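Local coordinates for protein gamma-glutamyltranspeptidase (Streptomyces lincolnensis, PDB 6J3A) that is an LmbA-like gamma-glutamyltranspeptidase homologue of the Ntn-hydrolase clan that probably acts as a transferase or hydrolase, at residues D504-V517 against A532-S546. Sequence-based numbering, arbitrary orientation.
Sequences DQQDQWQLHFFLAV and AIDAPNWHNDSFPGS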
loop_
_atom_site.group_PDB
_atom_site.type_symbol
_atom_site.label_atom_id
_atom_site.label_comp_id
_atom_site.label_asym_id
_atom_site.label_seq_id
_atom_site.Cartn_x
_atom_site.Cartn_y
_atom_site.Cartn_z
ATOM N N ASP A 504 -20.481 -0.325 16.909
ATOM C CA ASP A 504 -21.640 0.523 16.608
ATOM C C ASP A 504 -21.335 1.646 15.624
ATOM O O ASP A 504 -22.251 2.313 15.137
ATOM C CB ASP A 504 -22.230 1.099 17.898
ATOM C CG ASP A 504 -22.825 0.031 18.780
ATOM O OD1 ASP A 504 -23.553 -0.845 18.267
ATOM O OD2 ASP A 504 -22.549 0.053 19.991
ATOM N N GLN A 505 -20.059 1.855 15.331
ATOM C CA GLN A 505 -19.655 2.796 14.292
ATOM C C GLN A 505 -19.630 2.193 12.875
ATOM O O GLN A 505 -19.613 2.957 11.907
ATOM C CB GLN A 505 -18.291 3.408 14.627
ATOM C CG GLN A 505 -18.252 4.208 15.927
ATOM C CD GLN A 505 -17.972 3.359 17.167
ATOM O OE1 GLN A 505 -16.832 2.988 17.433
ATOM N NE2 GLN A 505 -19.013 3.067 17.937
ATOM N N GLN A 506 -19.652 0.858 12.750
ATOM C CA GLN A 506 -19.491 0.168 11.451
ATOM C C GLN A 506 -20.373 0.714 10.328
ATOM O O GLN A 506 -19.864 1.119 9.282
ATOM C CB GLN A 506 -19.769 -1.333 11.582
ATOM C CG GLN A 506 -18.660 -2.138 12.228
ATOM C CD GLN A 506 -18.653 -3.598 11.806
ATOM O OE1 GLN A 506 -18.310 -4.481 12.600
ATOM N NE2 GLN A 506 -19.001 -3.858 10.555
ATOM N N ASP A 507 -21.688 0.707 10.551
ATOM C CA ASP A 507 -22.636 1.230 9.562
ATOM C C ASP A 507 -22.943 2.728 9.709
ATOM O O ASP A 507 -23.899 3.217 9.102
ATOM C CB ASP A 507 -23.948 0.432 9.568
ATOM C CG ASP A 507 -23.907 -0.791 8.668
ATOM O OD1 ASP A 507 -23.124 -0.833 7.692
ATOM O OD2 ASP A 507 -24.699 -1.716 8.944
ATOM N N GLN A 508 -22.167 3.446 10.515
ATOM C CA GLN A 508 -22.137 4.905 10.438
ATOM C C GLN A 508 -21.021 5.282 9.464
ATOM O O GLN A 508 -21.214 6.010 8.477
ATOM C CB GLN A 508 -21.877 5.528 11.812
ATOM C CG GLN A 508 -22.807 5.052 12.918
ATOM C CD GLN A 508 -22.661 5.882 14.187
ATOM O OE1 GLN A 508 -22.789 7.114 14.151
ATOM N NE2 GLN A 508 -22.386 5.218 15.317
ATOM N N TRP A 509 -19.845 4.749 9.747
ATOM C CA TRP A 509 -18.668 5.024 8.951
ATOM C C TRP A 509 -18.868 4.599 7.505
ATOM O O TRP A 509 -18.513 5.337 6.590
ATOM C CB TRP A 509 -17.454 4.317 9.558
ATOM C CG TRP A 509 -16.936 4.937 10.835
ATOM C CD1 TRP A 509 -17.087 6.237 11.268
ATOM C CD2 TRP A 509 -16.127 4.285 11.812
ATOM N NE1 TRP A 509 -16.448 6.413 12.477
ATOM C CE2 TRP A 509 -15.839 5.235 12.826
ATOM C CE3 TRP A 509 -15.618 2.978 11.937
ATOM C CZ2 TRP A 509 -15.077 4.916 13.948
ATOM C CZ3 TRP A 509 -14.850 2.666 13.039
ATOM C CH2 TRP A 509 -14.591 3.630 14.039
ATOM N N GLN A 510 -19.457 3.422 7.316
ATOM C CA GLN A 510 -19.757 2.920 5.980
ATOM C C GLN A 510 -20.764 3.792 5.243
ATOM O O GLN A 510 -20.603 4.019 4.045
ATOM C CB GLN A 510 -20.271 1.481 6.026
ATOM C CG GLN A 510 -19.174 0.453 6.109
ATOM C CD GLN A 510 -19.704 -0.940 6.359
ATOM O OE1 GLN A 510 -20.101 -1.284 7.488
ATOM N NE2 GLN A 510 -19.707 -1.764 5.310
ATOM N N LEU A 511 -21.804 4.257 5.941
ATOM C CA LEU A 511 -22.756 5.185 5.330
ATOM C C LEU A 511 -22.040 6.437 4.838
ATOM O O LEU A 511 -22.268 6.873 3.713
ATOM C CB LEU A 511 -23.881 5.599 6.279
ATOM C CG LEU A 511 -24.847 6.553 5.538
ATOM C CD1 LEU A 511 -25.989 5.783 4.903
ATOM C CD2 LEU A 511 -25.349 7.682 6.418
ATOM N N HIS A 512 -21.176 7.005 5.673
ATOM C CA HIS A 512 -20.459 8.225 5.279
ATOM C C HIS A 512 -19.581 7.924 4.058
ATOM O O HIS A 512 -19.618 8.646 3.051
ATOM C CB HIS A 512 -19.642 8.813 6.440
ATOM C CG HIS A 512 -20.394 8.870 7.734
ATOM N ND1 HIS A 512 -21.762 8.997 7.785
ATOM C CD2 HIS A 512 -19.977 8.789 9.019
ATOM C CE1 HIS A 512 -22.154 9.000 9.047
ATOM N NE2 HIS A 512 -21.088 8.875 9.815
ATOM N N PHE A 513 -18.841 6.824 4.136
ATOM C CA PHE A 513 -17.996 6.365 3.032
ATOM C C PHE A 513 -18.758 6.178 1.724
ATOM O O PHE A 513 -18.402 6.779 0.710
ATOM C CB PHE A 513 -17.343 5.050 3.425
ATOM C CG PHE A 513 -16.687 4.333 2.296
ATOM C CD1 PHE A 513 -15.496 4.793 1.776
ATOM C CD2 PHE A 513 -17.252 3.185 1.767
ATOM C CE1 PHE A 513 -14.872 4.121 0.739
ATOM C CE2 PHE A 513 -16.637 2.507 0.731
ATOM C CZ PHE A 513 -15.444 2.975 0.217
ATOM N N PHE A 514 -19.796 5.344 1.757
ATOM C CA PHE A 514 -20.585 5.037 0.562
ATOM C C PHE A 514 -21.182 6.274 -0.093
ATOM O O PHE A 514 -21.172 6.378 -1.318
ATOM C CB PHE A 514 -21.707 4.061 0.875
ATOM C CG PHE A 514 -22.696 3.899 -0.249
ATOM C CD1 PHE A 514 -22.485 2.949 -1.244
ATOM C CD2 PHE A 514 -23.837 4.698 -0.309
ATOM C CE1 PHE A 514 -23.394 2.794 -2.271
ATOM C CE2 PHE A 514 -24.746 4.552 -1.337
ATOM C CZ PHE A 514 -24.526 3.598 -2.320
ATOM N N LEU A 515 -21.724 7.189 0.708
ATOM C CA LEU A 515 -22.205 8.474 0.167
ATOM C C LEU A 515 -21.067 9.301 -0.451
ATOM O O LEU A 515 -21.213 9.888 -1.534
ATOM C CB LEU A 515 -22.945 9.301 1.233
ATOM C CG LEU A 515 -24.301 8.764 1.718
ATOM C CD1 LEU A 515 -24.892 9.690 2.767
ATOM C CD2 LEU A 515 -25.293 8.583 0.585
ATOM N N ALA A 516 -19.931 9.342 0.227
ATOM C CA ALA A 516 -18.774 10.018 -0.340
ATOM C C ALA A 516 -18.398 9.409 -1.694
ATOM O O ALA A 516 -18.205 10.148 -2.656
ATOM C CB ALA A 516 -17.607 9.984 0.622
ATOM N N VAL A 517 -18.349 8.081 -1.788
ATOM C CA VAL A 517 -18.039 7.424 -3.068
ATOM C C VAL A 517 -19.001 7.871 -4.177
ATOM O O VAL A 517 -18.586 8.147 -5.294
ATOM C CB VAL A 517 -18.080 5.881 -2.974
ATOM C CG1 VAL A 517 -17.888 5.248 -4.351
ATOM C CG2 VAL A 517 -17.020 5.359 -2.011
ATOM N N ALA A 532 -12.411 9.027 -0.446
ATOM C CA ALA A 532 -13.566 8.816 0.430
ATOM C C ALA A 532 -13.130 8.261 1.787
ATOM O O ALA A 532 -13.603 8.714 2.821
ATOM C CB ALA A 532 -14.581 7.894 -0.226
ATOM N N ILE A 533 -12.207 7.303 1.775
ATOM C CA ILE A 533 -11.644 6.746 3.006
ATOM C C ILE A 533 -10.853 7.774 3.815
ATOM O O ILE A 533 -11.057 7.892 5.020
ATOM C CB ILE A 533 -10.738 5.543 2.704
ATOM C CG1 ILE A 533 -11.600 4.371 2.207
ATOM C CG2 ILE A 533 -9.945 5.150 3.947
ATOM C CD1 ILE A 533 -10.847 3.115 1.831
ATOM N N ASP A 534 -9.918 8.462 3.151
ATOM C CA ASP A 534 -9.152 9.573 3.749
ATOM C C ASP A 534 -10.060 10.635 4.342
ATOM O O ASP A 534 -9.734 11.198 5.380
ATOM C CB ASP A 534 -8.241 10.263 2.720
ATOM C CG ASP A 534 -6.924 9.523 2.476
ATOM O OD1 ASP A 534 -6.793 8.319 2.799
ATOM O OD2 ASP A 534 -6.012 10.172 1.920
ATOM N N ALA A 535 -11.195 10.904 3.696
ATOM C CA ALA A 535 -12.097 11.968 4.143
ATOM C C ALA A 535 -12.330 11.923 5.659
ATOM O O ALA A 535 -12.485 10.831 6.235
ATOM C CB ALA A 535 -13.423 11.896 3.408
ATOM N N PRO A 536 -12.342 13.104 6.311
ATOM C CA PRO A 536 -12.735 13.167 7.710
ATOM C C PRO A 536 -14.047 12.439 7.937
ATOM O O PRO A 536 -15.022 12.677 7.213
ATOM C CB PRO A 536 -12.890 14.671 7.972
ATOM C CG PRO A 536 -11.943 15.306 7.021
ATOM C CD PRO A 536 -11.977 14.437 5.791
ATOM N N ASN A 537 -14.041 11.525 8.902
ATOM C CA ASN A 537 -15.212 10.721 9.235
ATOM C C ASN A 537 -15.624 11.057 10.670
ATOM O O ASN A 537 -14.898 11.755 11.390
ATOM C CB ASN A 537 -14.895 9.223 9.048
ATOM C CG ASN A 537 -16.111 8.393 8.638
ATOM O OD1 ASN A 537 -17.221 8.720 8.984
ATOM N ND2 ASN A 537 -15.889 7.316 7.896
ATOM N N TRP A 538 -16.815 10.597 11.054
ATOM C CA TRP A 538 -17.416 10.917 12.353
ATOM C C TRP A 538 -18.396 9.822 12.748
ATOM O O TRP A 538 -18.774 9.006 11.922
ATOM C CB TRP A 538 -18.166 12.260 12.283
ATOM C CG TRP A 538 -19.412 12.196 11.387
ATOM C CD1 TRP A 538 -20.707 11.982 11.784
ATOM C CD2 TRP A 538 -19.449 12.296 9.960
ATOM N NE1 TRP A 538 -21.546 11.958 10.693
ATOM C CE2 TRP A 538 -20.800 12.148 9.562
ATOM C CE3 TRP A 538 -18.473 12.502 8.974
ATOM C CZ2 TRP A 538 -21.198 12.197 8.222
ATOM C CZ3 TRP A 538 -18.871 12.559 7.634
ATOM C CH2 TRP A 538 -20.222 12.403 7.274
ATOM N N HIS A 539 -18.827 9.842 14.005
ATOM C CA HIS A 539 -19.892 8.951 14.500
ATOM C C HIS A 539 -20.608 9.601 15.659
ATOM O O HIS A 539 -20.071 10.521 16.269
ATOM C CB HIS A 539 -19.327 7.605 14.960
ATOM C CG HIS A 539 -18.563 7.666 16.253
ATOM N ND1 HIS A 539 -19.068 7.189 17.443
ATOM C CD2 HIS A 539 -17.325 8.131 16.535
ATOM C CE1 HIS A 539 -18.172 7.359 18.398
ATOM N NE2 HIS A 539 -17.106 7.933 17.874
ATOM N N ASN A 540 -21.807 9.109 15.965
ATOM C CA ASN A 540 -22.498 9.462 17.214
ATOM C C ASN A 540 -22.617 8.256 18.145
ATOM O O ASN A 540 -22.457 7.112 17.710
ATOM C CB ASN A 540 -23.868 10.097 16.930
ATOM C CG ASN A 540 -24.951 9.079 16.614
ATOM O OD1 ASN A 540 -25.506 8.450 17.513
ATOM N ND2 ASN A 540 -25.288 8.949 15.339
ATOM N N ASP A 541 -22.901 8.536 19.419
ATOM C CA ASP A 541 -23.118 7.490 20.439
ATOM C C ASP A 541 -24.443 7.689 21.184
ATOM O O ASP A 541 -24.584 7.268 22.338
ATOM C CB ASP A 541 -21.968 7.459 21.461
ATOM C CG ASP A 541 -20.681 6.889 20.900
ATOM O OD1 ASP A 541 -20.690 5.788 20.296
ATOM O OD2 ASP A 541 -19.648 7.548 21.108
ATOM N N SER A 542 -25.420 8.299 20.517
ATOM C CA SER A 542 -26.712 8.606 21.139
ATOM C C SER A 542 -27.725 7.476 20.919
ATOM O O SER A 542 -28.753 7.646 20.278
ATOM C CB SER A 542 -27.243 9.949 20.640
ATOM O OG SER A 542 -28.342 10.366 21.419
ATOM N N PHE A 543 -27.408 6.331 21.506
ATOM C CA PHE A 543 -28.216 5.106 21.447
ATOM C C PHE A 543 -27.526 4.085 22.364
ATOM O O PHE A 543 -26.332 4.233 22.635
ATOM C CB PHE A 543 -28.274 4.564 20.015
ATOM C CG PHE A 543 -26.921 4.397 19.391
ATOM C CD1 PHE A 543 -26.133 3.288 19.700
ATOM C CD2 PHE A 543 -26.416 5.359 18.526
ATOM C CE1 PHE A 543 -24.869 3.141 19.159
ATOM C CE2 PHE A 543 -25.159 5.212 17.969
ATOM C CZ PHE A 543 -24.382 4.102 18.287
ATOM N N PRO A 544 -28.245 3.051 22.843
ATOM C CA PRO A 544 -27.580 2.041 23.686
ATOM C C PRO A 544 -26.569 1.190 22.915
ATOM O O PRO A 544 -26.924 0.571 21.900
ATOM C CB PRO A 544 -28.737 1.166 24.181
ATOM C CG PRO A 544 -29.844 1.414 23.229
ATOM C CD PRO A 544 -29.697 2.829 22.771
ATOM N N GLY A 545 -25.328 1.169 23.404
ATOM C CA GLY A 545 -24.253 0.432 22.754
ATOM C C GLY A 545 -24.496 -1.068 22.772
ATOM O O GLY A 545 -25.174 -1.581 23.667
ATOM N N SER A 546 -23.947 -1.758 21.776
ATOM C CA SER A 546 -24.036 -3.218 21.677
ATOM C C SER A 546 -23.193 -3.996 22.716
ATOM O O SER A 546 -23.491 -5.165 22.987
ATOM C CB SER A 546 -23.665 -3.670 20.258
ATOM O OG SER A 546 -24.724 -3.379 19.354
HETATM O O HOH W 1 -23.443 9.671 13.503
#
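Two donors grip OE1 of Q508: the backbone N of N540 lies 2.9 Å from it, in a nearly straight bond (169°), and a water that also accepts from N540 ND2 donates a second hydrogen bond to it. Q508 NE2 reaches N540 O at 3.1 Å, in the carbonyl plane, and uses its other N-H on D504 O, one turn back. Glutamine suits the place because one flat group can both donate to and accept from a single residue's backbone, here on the edge strand 538-540, whose H539 pairs with T558. The chain, extended beyond CG, carries the amide that far.

Along the helix, the H512 ring lies face to face on the six-membered ring of W538, centroids 3.7 Å apart and planes 13° apart. With CG between backbone N and carbonyl carbon (chi1 68°), the indole folds back against the helix although the side chain sets out away from it. A leucine in place of W538 would probably lose this stack and leave one face of H512 poorly covered. Q505 CG rests over the H539 ring, 3.7 Å from its centroid. Beyond the stack, small A532 and A516 let the helices close, their CB atoms 3.8 Å apart, with F513 beside A532 and I533.

At the other end, D504 OD2 takes S546 N at 2.9 Å through its syn lone pair, while OD1 forms a salt bridge with R316. Helix 506-519 thus lies between this short strand and strand 493-499, where F514 and V517 meet M496, consistent with the layered Ntn-hydrolase fold. Hydrogen bonds and ring contacts together hold the strand, polar bonds of D504 the loop after it, and apolar packing joins helix 529-534.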